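Local coordinates for protein mitochondrial ubiquitin ligase activator of NFKB 1 (Homo sapiens, PDB 6M2D) that acts as an E3 ubiquitin ligase of the outer mitochondrial membrane, using its zinc-binding RING domain to promote ubiquitin transfer from an E2 enzyme to substrates such as AKT1, at residues C7-S12 with T29-A34. Residues are numbered along the deposited sequence; the frame is centred on the assembly and turned at random.
Sequences CVVCLS and TECYRA. With ZN (zinc ion), chain G.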
loop_
_atom_site.group_PDB
_atom_site.type_symbol
_atom_site.label_atom_id
_atom_site.label_comp_id
_atom_site.label_asym_id
_atom_site.label_seq_id
_atom_site.Cartn_x
_atom_site.Cartn_y
_atom_site.Cartn_z
ATOM N N CYS A 7 -5.208 -6.089 -2.315
ATOM C CA CYS A 7 -3.911 -5.757 -1.735
ATOM C C CYS A 7 -2.845 -6.741 -2.216
ATOM O O CYS A 7 -3.027 -7.958 -2.135
ATOM C CB CYS A 7 -4.001 -5.788 -0.209
ATOM S SG CYS A 7 -2.407 -5.657 0.633
ATOM N N VAL A 8 -1.736 -6.206 -2.740
ATOM C CA VAL A 8 -0.708 -7.055 -3.347
ATOM C C VAL A 8 0.099 -7.836 -2.325
ATOM O O VAL A 8 0.894 -8.700 -2.711
ATOM C CB VAL A 8 0.283 -6.254 -4.219
ATOM C CG1 VAL A 8 -0.455 -5.387 -5.220
ATOM C CG2 VAL A 8 1.226 -5.439 -3.340
ATOM N N VAL A 9 -0.086 -7.558 -1.038
ATOM C CA VAL A 9 0.671 -8.202 0.029
ATOM C C VAL A 9 -0.094 -9.373 0.637
ATOM O O VAL A 9 0.427 -10.486 0.725
ATOM C CB VAL A 9 1.051 -7.159 1.103
ATOM C CG1 VAL A 9 1.926 -7.790 2.185
ATOM C CG2 VAL A 9 1.743 -5.957 0.445
ATOM N N CYS A 10 -1.328 -9.141 1.084
ATOM C CA CYS A 10 -2.119 -10.219 1.676
ATOM C C CYS A 10 -3.031 -10.905 0.671
ATOM O O CYS A 10 -3.391 -12.072 0.877
ATOM C CB CYS A 10 -2.965 -9.695 2.845
ATOM S SG CYS A 10 -4.271 -8.492 2.417
ATOM N N LEU A 11 -3.415 -10.215 -0.404
ATOM C CA LEU A 11 -4.417 -10.698 -1.353
ATOM C C LEU A 11 -5.769 -10.972 -0.693
ATOM O O LEU A 11 -6.572 -11.750 -1.220
ATOM C CB LEU A 11 -3.943 -11.960 -2.081
ATOM C CG LEU A 11 -2.989 -11.791 -3.254
ATOM C CD1 LEU A 11 -2.590 -13.169 -3.744
ATOM C CD2 LEU A 11 -3.603 -10.967 -4.380
ATOM N N SER A 12 -6.037 -10.350 0.458
ATOM C CA SER A 12 -7.248 -10.623 1.222
ATOM C C SER A 12 -8.096 -9.403 1.510
ATOM O O SER A 12 -9.292 -9.564 1.776
ATOM C CB SER A 12 -6.909 -11.283 2.565
ATOM O OG SER A 12 -6.382 -12.563 2.323
ATOM N N THR A 29 -4.516 -1.237 4.698
ATOM C CA THR A 29 -3.898 -0.527 5.815
ATOM C C THR A 29 -3.180 -1.483 6.765
ATOM O O THR A 29 -2.114 -1.151 7.295
ATOM C CB THR A 29 -4.941 0.293 6.579
ATOM O OG1 THR A 29 -5.783 0.985 5.651
ATOM C CG2 THR A 29 -4.244 1.317 7.464
ATOM N N GLU A 30 -3.748 -2.671 6.996
ATOM C CA GLU A 30 -3.122 -3.616 7.918
ATOM C C GLU A 30 -1.759 -4.063 7.409
ATOM O O GLU A 30 -0.800 -4.169 8.181
ATOM C CB GLU A 30 -4.038 -4.822 8.140
ATOM C CG GLU A 30 -4.839 -4.758 9.436
ATOM C CD GLU A 30 -5.668 -6.011 9.678
ATOM O OE1 GLU A 30 -5.351 -7.062 9.077
ATOM O OE2 GLU A 30 -6.645 -5.933 10.459
ATOM N N CYS A 31 -1.646 -4.294 6.104
ATOM C CA CYS A 31 -0.374 -4.749 5.558
ATOM C C CYS A 31 0.677 -3.650 5.630
ATOM O O CYS A 31 1.858 -3.931 5.877
ATOM C CB CYS A 31 -0.575 -5.228 4.127
ATOM S SG CYS A 31 -1.270 -6.891 4.087
ATOM N N TYR A 32 0.274 -2.391 5.420
ATOM C CA TYR A 32 1.218 -1.290 5.575
ATOM C C TYR A 32 1.804 -1.276 6.981
ATOM O O TYR A 32 3.022 -1.176 7.161
ATOM C CB TYR A 32 0.547 0.051 5.281
ATOM C CG TYR A 32 1.423 1.159 5.798
ATOM C CD1 TYR A 32 2.622 1.458 5.161
ATOM C CD2 TYR A 32 1.094 1.864 6.955
ATOM C CE1 TYR A 32 3.455 2.441 5.637
ATOM C CE2 TYR A 32 1.923 2.859 7.443
ATOM C CZ TYR A 32 3.102 3.143 6.776
ATOM O OH TYR A 32 3.936 4.132 7.243
ATOM N N ARG A 33 0.940 -1.350 7.996
ATOM C CA ARG A 33 1.419 -1.372 9.371
ATOM C C ARG A 33 2.353 -2.550 9.613
ATOM O O ARG A 33 3.338 -2.431 10.352
ATOM C CB ARG A 33 0.232 -1.426 10.331
ATOM C CG ARG A 33 -0.452 -0.086 10.549
ATOM C CD ARG A 33 -1.424 -0.152 11.720
ATOM N NE ARG A 33 -2.804 -0.007 11.267
ATOM C CZ ARG A 33 -3.716 -0.974 11.316
ATOM N NH1 ARG A 33 -3.397 -2.163 11.817
ATOM N NH2 ARG A 33 -4.949 -0.752 10.868
ATOM N N ALA A 34 2.069 -3.693 8.990
ATOM C CA ALA A 34 2.865 -4.892 9.206
ATOM C C ALA A 34 4.181 -4.891 8.439
ATOM O O ALA A 34 5.010 -5.774 8.690
ATOM C CB ALA A 34 2.053 -6.136 8.829
HETATM ZN ZN ZN G . -3.097 -6.440 2.770
#
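Cys31 reaches from helix 29-34 to a zinc ion that it shares with Cys7 and Cys10. Its CB lies 3.9 Å from Val9 CB, an apolar contact beside the zinc site. Beyond it, Cys31 SG lies beside its backbone N (chi1 -79°) and anti to the carbonyl carbon, a rotation that carries the sulfur off the helix to the zinc ion at 2.3 Å. The same SG passes 3.5 Å from Cys10 CB and packs against Val9, whose branched, apolar side chain presents CB and CG1 to the sulfur without offering the zinc a competing ligand. Cys7 SG and Cys10 SG bind the same metal, each at 2.4 Å. Cysteine suits all three places because its short side chain ends in a soft sulfur ligand, and backbone N-H groups probably temper the charge gathered there: Val9 N donates to Cys7 SG (3.4 Å), and Ser12 N to Cys10 SG (3.2 Å). Leu11 N bonds to Cys7 O, closing the turn of this zinc knuckle. With Cys28 as fourth ligand, two CxxC pairs form one of the RING's two zinc sites. The metal thus ties the loop between helix 2-5 and strand 17-20 to helix 29-34, while Tyr32 of that helix packs on Ile48, ahead of strand 50-53.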